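PDB 4BQ2: B-agarase from Saccharophagus degradans, which hydrolyses agarose chains as a family 50 exo-beta-agarase, probably releasing short sugar units from chain ends. Local coordinates for residues A283-I289 and G695-Y701; Y680-M684 and A734-V738. All coordinates share one frame; numbering follows the deposited sequence.

Contact 1: residues A283-I289 and G695-Y701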
loop_
_atom_site.group_PDB
_atom_site.type_symbol
_atom_site.label_atom_id
_atom_site.label_comp_id
_atom_site.label_asym_id
_atom_site.label_seq_id
_atom_site.Cartn_x
_atom_site.Cartn_y
_atom_site.Cartn_z
ATOM N N ALA A 283 18.567 -2.429 -7.643
ATOM C CA ALA A 283 17.956 -1.245 -7.085
ATOM C C ALA A 283 17.382 -1.493 -5.689
ATOM O O ALA A 283 16.547 -2.380 -5.502
ATOM C CB ALA A 283 16.873 -0.735 -8.038
ATOM N N THR A 284 17.853 -0.723 -4.715
ATOM C CA THR A 284 17.253 -0.709 -3.401
ATOM C C THR A 284 17.022 0.739 -3.026
ATOM O O THR A 284 17.744 1.625 -3.492
ATOM C CB THR A 284 18.150 -1.399 -2.355
ATOM O OG1 THR A 284 19.402 -0.685 -2.275
ATOM C CG2 THR A 284 18.386 -2.898 -2.736
ATOM N N GLY A 285 16.006 0.989 -2.205
ATOM C CA GLY A 285 15.723 2.370 -1.765
ATOM C C GLY A 285 14.282 2.527 -1.295
ATOM O O GLY A 285 13.541 1.523 -1.150
ATOM N N LEU A 286 13.887 3.781 -1.055
ATOM C CA LEU A 286 12.587 4.072 -0.463
ATOM C C LEU A 286 11.742 4.924 -1.364
ATOM O O LEU A 286 12.272 5.738 -2.153
ATOM C CB LEU A 286 12.746 4.823 0.887
ATOM C CG LEU A 286 13.845 4.251 1.816
ATOM C CD1 LEU A 286 13.937 5.075 3.101
ATOM C CD2 LEU A 286 13.729 2.749 2.147
ATOM N N ASP A 287 10.437 4.761 -1.233
ATOM C CA ASP A 287 9.476 5.537 -1.990
ATOM C C ASP A 287 9.052 6.765 -1.184
ATOM O O ASP A 287 9.174 6.757 0.042
ATOM C CB ASP A 287 8.228 4.705 -2.243
ATOM C CG ASP A 287 8.509 3.459 -3.061
ATOM O OD1 ASP A 287 9.280 3.549 -4.030
ATOM O OD2 ASP A 287 7.928 2.406 -2.747
ATOM N N ILE A 288 8.491 7.761 -1.872
ATOM C CA ILE A 288 7.882 8.952 -1.212
ATOM C C ILE A 288 8.956 9.747 -0.476
ATOM O O ILE A 288 8.921 9.935 0.762
ATOM C CB ILE A 288 6.688 8.625 -0.268
ATOM C CG1 ILE A 288 5.679 7.675 -0.955
ATOM C CG2 ILE A 288 6.013 9.938 0.171
ATOM C CD1 ILE A 288 4.658 8.376 -1.858
ATOM N N ILE A 289 9.929 10.185 -1.253
ATOM C CA ILE A 289 11.000 11.015 -0.737
ATOM C C ILE A 289 10.640 12.437 -1.139
ATOM O O ILE A 289 11.238 13.067 -2.043
ATOM C CB ILE A 289 12.381 10.527 -1.235
ATOM C CG1 ILE A 289 12.625 9.083 -0.752
ATOM C CG2 ILE A 289 13.495 11.432 -0.678
ATOM C CD1 ILE A 289 13.913 8.508 -1.298
ATOM N N GLY A 695 15.401 -5.409 -8.408
ATOM C CA GLY A 695 15.376 -4.502 -7.253
ATOM C C GLY A 695 14.054 -4.533 -6.496
ATOM O O GLY A 695 13.095 -5.187 -6.899
ATOM N N ALA A 696 14.001 -3.773 -5.411
ATOM C CA ALA A 696 12.796 -3.673 -4.567
ATOM C C ALA A 696 12.862 -2.367 -3.781
ATOM O O ALA A 696 13.875 -2.085 -3.138
ATOM C CB ALA A 696 12.753 -4.839 -3.588
ATOM N N HIS A 697 11.782 -1.603 -3.827
ATOM C CA HIS A 697 11.667 -0.349 -3.082
ATOM C C HIS A 697 10.638 -0.519 -1.948
ATOM O O HIS A 697 9.584 -1.142 -2.103
ATOM C CB HIS A 697 11.243 0.812 -4.001
ATOM C CG HIS A 697 12.307 1.247 -4.966
ATOM N ND1 HIS A 697 12.051 1.491 -6.303
ATOM C CD2 HIS A 697 13.634 1.485 -4.785
ATOM C CE1 HIS A 697 13.171 1.873 -6.897
ATOM N NE2 HIS A 697 14.149 1.865 -6.000
ATOM N N TRP A 698 11.007 0.025 -0.799
ATOM C CA TRP A 698 10.174 0.063 0.412
ATOM C C TRP A 698 9.303 1.291 0.434
ATOM O O TRP A 698 9.769 2.426 0.125
ATOM C CB TRP A 698 11.154 0.086 1.601
ATOM C CG TRP A 698 10.578 0.505 2.923
ATOM C CD1 TRP A 698 10.223 1.777 3.320
ATOM C CD2 TRP A 698 10.290 -0.353 4.004
ATOM N NE1 TRP A 698 9.738 1.754 4.621
ATOM C CE2 TRP A 698 9.761 0.451 5.058
ATOM C CE3 TRP A 698 10.423 -1.739 4.201
ATOM C CZ2 TRP A 698 9.389 -0.092 6.287
ATOM C CZ3 TRP A 698 10.036 -2.272 5.408
ATOM C CH2 TRP A 698 9.558 -1.449 6.450
ATOM N N PHE A 699 8.032 1.089 0.781
ATOM C CA PHE A 699 7.086 2.187 0.918
ATOM C C PHE A 699 6.856 2.398 2.418
ATOM O O PHE A 699 6.234 1.537 3.054
ATOM C CB PHE A 699 5.757 1.803 0.234
ATOM C CG PHE A 699 4.762 2.941 0.130
ATOM C CD1 PHE A 699 3.985 3.308 1.234
ATOM C CD2 PHE A 699 4.592 3.639 -1.073
ATOM C CE1 PHE A 699 3.055 4.345 1.132
ATOM C CE2 PHE A 699 3.671 4.700 -1.183
ATOM C CZ PHE A 699 2.909 5.064 -0.066
ATOM N N GLN A 700 7.348 3.486 3.028
ATOM C CA GLN A 700 7.927 4.677 2.402
ATOM C C GLN A 700 9.004 5.271 3.334
ATOM O O GLN A 700 9.335 4.677 4.342
ATOM C CB GLN A 700 6.806 5.690 2.172
ATOM C CG GLN A 700 6.060 5.990 3.493
ATOM C CD GLN A 700 4.900 6.939 3.335
ATOM O OE1 GLN A 700 4.526 7.328 2.229
ATOM N NE2 GLN A 700 4.318 7.319 4.451
ATOM N N TYR A 701 9.527 6.457 3.014
ATOM C CA TYR A 701 10.631 7.049 3.781
ATOM C C TYR A 701 10.179 7.386 5.224
ATOM O O TYR A 701 10.888 7.098 6.183
ATOM C CB TYR A 701 11.093 8.323 3.047
ATOM C CG TYR A 701 12.292 9.064 3.610
ATOM C CD1 TYR A 701 13.234 8.442 4.411
ATOM C CD2 TYR A 701 12.510 10.407 3.243
ATOM C CE1 TYR A 701 14.329 9.154 4.907
ATOM C CE2 TYR A 701 13.624 11.099 3.678
ATOM C CZ TYR A 701 14.522 10.480 4.515
ATOM O OH TYR A 701 15.637 11.215 4.945
HETATM O O HOH W 1 15.231 -1.679 -0.820
HETATM O O HOH W 2 9.392 2.092 -6.632
#

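Contact 2: residues Y680-M684 and A734-V738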
loop_
_atom_site.group_PDB
_atom_site.type_symbol
_atom_site.label_atom_id
_atom_site.label_comp_id
_atom_site.label_asym_id
_atom_site.label_seq_id
_atom_site.Cartn_x
_atom_site.Cartn_y
_atom_site.Cartn_z
ATOM N N TYR A 680 12.086 -7.448 7.406
ATOM C CA TYR A 680 12.659 -6.738 6.239
ATOM C C TYR A 680 13.726 -7.600 5.560
ATOM O O TYR A 680 13.754 -7.750 4.325
ATOM C CB TYR A 680 13.287 -5.417 6.669
ATOM C CG TYR A 680 14.004 -4.662 5.557
ATOM C CD1 TYR A 680 15.335 -4.919 5.230
ATOM C CD2 TYR A 680 13.348 -3.634 4.879
ATOM C CE1 TYR A 680 15.972 -4.206 4.227
ATOM C CE2 TYR A 680 13.976 -2.905 3.884
ATOM C CZ TYR A 680 15.274 -3.205 3.558
ATOM O OH TYR A 680 15.875 -2.453 2.582
ATOM N N LYS A 681 14.625 -8.132 6.370
ATOM C CA LYS A 681 15.680 -9.004 5.881
ATOM C C LYS A 681 15.153 -10.256 5.165
ATOM O O LYS A 681 15.696 -10.664 4.123
ATOM C CB LYS A 681 16.642 -9.346 7.019
ATOM C CG LYS A 681 17.504 -8.139 7.423
ATOM C CD LYS A 681 18.568 -8.498 8.443
ATOM C CE LYS A 681 17.978 -8.946 9.772
ATOM N NZ LYS A 681 19.063 -8.881 10.762
ATOM N N ASP A 682 14.071 -10.821 5.688
ATOM C CA ASP A 682 13.437 -11.984 5.057
ATOM C C ASP A 682 12.822 -11.636 3.720
ATOM O O ASP A 682 12.985 -12.383 2.741
ATOM C CB ASP A 682 12.315 -12.580 5.917
ATOM C CG ASP A 682 12.815 -13.304 7.182
ATOM O OD1 ASP A 682 14.010 -13.631 7.357
ATOM O OD2 ASP A 682 11.952 -13.533 8.040
ATOM N N TYR A 683 12.093 -10.517 3.676
ATOM C CA TYR A 683 11.533 -10.078 2.430
ATOM C C TYR A 683 12.609 -9.856 1.367
ATOM O O TYR A 683 12.498 -10.358 0.244
ATOM C CB TYR A 683 10.734 -8.772 2.605
ATOM C CG TYR A 683 9.904 -8.415 1.404
ATOM C CD1 TYR A 683 10.482 -7.796 0.259
ATOM C CD2 TYR A 683 8.542 -8.655 1.396
ATOM C CE1 TYR A 683 9.698 -7.473 -0.856
ATOM C CE2 TYR A 683 7.768 -8.316 0.309
ATOM C CZ TYR A 683 8.359 -7.738 -0.831
ATOM O OH TYR A 683 7.566 -7.379 -1.922
ATOM N N MET A 684 13.606 -9.032 1.689
ATOM C CA MET A 684 14.683 -8.763 0.736
ATOM C C MET A 684 15.468 -10.015 0.309
ATOM O O MET A 684 15.884 -10.116 -0.856
ATOM C CB MET A 684 15.620 -7.683 1.278
ATOM C CG MET A 684 15.007 -6.276 1.249
ATOM S SD MET A 684 14.383 -5.718 -0.355
ATOM C CE MET A 684 15.904 -5.739 -1.319
ATOM N N ALA A 734 18.826 -3.252 9.378
ATOM C CA ALA A 734 18.331 -4.274 8.446
ATOM C C ALA A 734 18.685 -3.893 7.021
ATOM O O ALA A 734 19.132 -4.732 6.247
ATOM C CB ALA A 734 16.821 -4.485 8.613
ATOM N N ALA A 735 18.530 -2.617 6.690
ATOM C CA ALA A 735 18.883 -2.138 5.356
ATOM C C ALA A 735 20.380 -2.286 5.084
ATOM O O ALA A 735 20.771 -2.756 4.004
ATOM C CB ALA A 735 18.406 -0.698 5.146
ATOM N N LYS A 736 21.212 -1.940 6.052
ATOM C CA LYS A 736 22.657 -2.079 5.846
ATOM C C LYS A 736 23.093 -3.528 5.658
ATOM O O LYS A 736 23.975 -3.803 4.838
ATOM C CB LYS A 736 23.475 -1.419 6.964
ATOM C CG LYS A 736 23.327 0.093 7.044
ATOM C CD LYS A 736 24.271 0.603 8.135
ATOM C CE LYS A 736 24.338 2.106 8.217
ATOM N NZ LYS A 736 25.584 2.488 8.982
ATOM N N GLU A 737 22.478 -4.447 6.402
ATOM C CA GLU A 737 22.808 -5.874 6.293
ATOM C C GLU A 737 22.492 -6.414 4.907
ATOM O O GLU A 737 23.286 -7.161 4.302
ATOM C CB GLU A 737 22.043 -6.681 7.363
ATOM C CG GLU A 737 22.581 -6.481 8.799
ATOM C CD GLU A 737 23.816 -7.350 9.128
ATOM O OE1 GLU A 737 23.895 -8.478 8.587
ATOM O OE2 GLU A 737 24.698 -6.925 9.930
ATOM N N VAL A 738 21.318 -6.042 4.397
ATOM C CA VAL A 738 20.891 -6.471 3.069
ATOM C C VAL A 738 21.734 -5.798 1.992
ATOM O O VAL A 738 22.211 -6.464 1.037
ATOM C CB VAL A 738 19.395 -6.118 2.848
ATOM C CG1 VAL A 738 19.009 -6.273 1.359
ATOM C CG2 VAL A 738 18.502 -7.014 3.723
#

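Contact 1: residues A283-I289 and G695-Y701
Gly-695 and Ala-283 start the pairing of two parallel strands, consistent with the first and last strands of the (beta/alpha)8 barrel expected of this family meeting where the barrel closes. With no side chain at Gly-695, Ala-283 O comes within 3.0 Å of its CA and accepts a bond from Ala-696 N. The strands then part slightly: Ala-696 O and Gly-285 N, at 3.9 Å too far apart to bond directly, are bridged by a water that donates to the carbonyl and accepts from the amide. His-697 turns the edge of its ring to Gly-285, placing CD2 3.5 Å from Gly-285 N. Its CB meets Asp-287 OD1, and the carboxylate stands nearly upright to the imidazole, the planes 76° apart. A second water spans Asp-287 OD1 and His-697 ND1, while Asn-417 N and Ser-414 OG hold OD1 and NE2 from outside. Trp-698 grips the partner strand twice, through N to Gly-285 O (3.0 Å) and through O to Asp-287 N (2.8 Å). Its side chain runs alongside Leu-286, whose CD2 lies 3.7 Å from Trp-698 CB. Phe-699 sets CE2 against Ile-288 CG1 (3.6 Å), and a cis peptide follows it. At Gln-700, chi1 of 55° wedges CG between backbone N and carbonyl carbon; the extended chain beyond carries OE1 to the flank of Ile-288. Tyr-701 N bonds to Asp-287 O, its ring lies obliquely against Leu-286 CD1, and its hydroxyl reaches Thr-403 and Arg-406. Strand 648-652 lies beyond 693-699, where Glu-652 touches Asp-287 and Phe-699; helix 673-688 covers Thr-284, Ala-696 and Trp-698, and helix 394-410 covers Leu-286 and Tyr-701.

Contact 2: residues Y680-M684 and A734-V738
In the helical layer outside the probable catalytic barrel, helices 673-688 and 729-739 are neighbours, and Tyr-680 reaches across to pack against Ala-734 and Ala-735. The segments run in roughly the same direction, with 31° between their axes and 9.6 Å at closest approach. Small residues on one helix make room for a large one on the other. With chi1 at 175°, the tyrosine ring swings away from its own backbone N and across the gap. CD1 then rests 3.7 Å from Ala-734 CB, while CE1 lies as near to Ala-735 CA, touching main chain as well as side chain. The ring is met obliquely from this helix; on one face it carries Met-684 CG, one turn further along its own helix.

Helix 673-688 leads into strand 693-699 and helix 729-739 comes after it, a succession consistent with neighbouring outer helices of a (beta/alpha)8 barrel. Val-738, one turn after Ala-734, continues the apolar seam. CG1 sits 3.7 Å from Met-684 CB, while CG2 fits between that same methionine carbon and Tyr-680 CE1, 3.8 Å from CE1. The valine and methionine side chains cross at about a right angle.

On the outer margin, Lys-681 lends its aliphatic part to the seam, CG packing 3.9 Å from Ala-734 CB and CD passing Glu-737 CB at 4.1 Å. A bend at chi3 (-65°) turns the end of the chain, and NZ forms a salt bridge with Glu-678 of its own helix. Glu-737 OE1 remains 5.3 Å from Lys-681 NZ, too far for direct pairing. Toward the inside, Phe-412 touches both Tyr-680 and Ala-735.

In the fold
The two contacts lie in successive layers, strand wall and outer helices, of what is probably one (beta/alpha)8 barrel. Contact 1 is wholly buried in the strand wall, whereas contact 2 runs from a buried apolar side to a solvent-facing margin. They share a run of chain, since a strand of contact 1 connects the helices of contact 2. Chemistry follows place: backbone hydrogen bonds and bridging waters join 283-289 to 695-701, but no hydrogen bond crosses between 680-684 and 734-738, where apolar side chains simply pack against one another. The layers meet directly. Trp-698 CE3 packs 3.6 Å from Tyr-680 CD2, and Met-684 reaches the strands with SD against Ala-696 CB and CE against Thr-284 CG2.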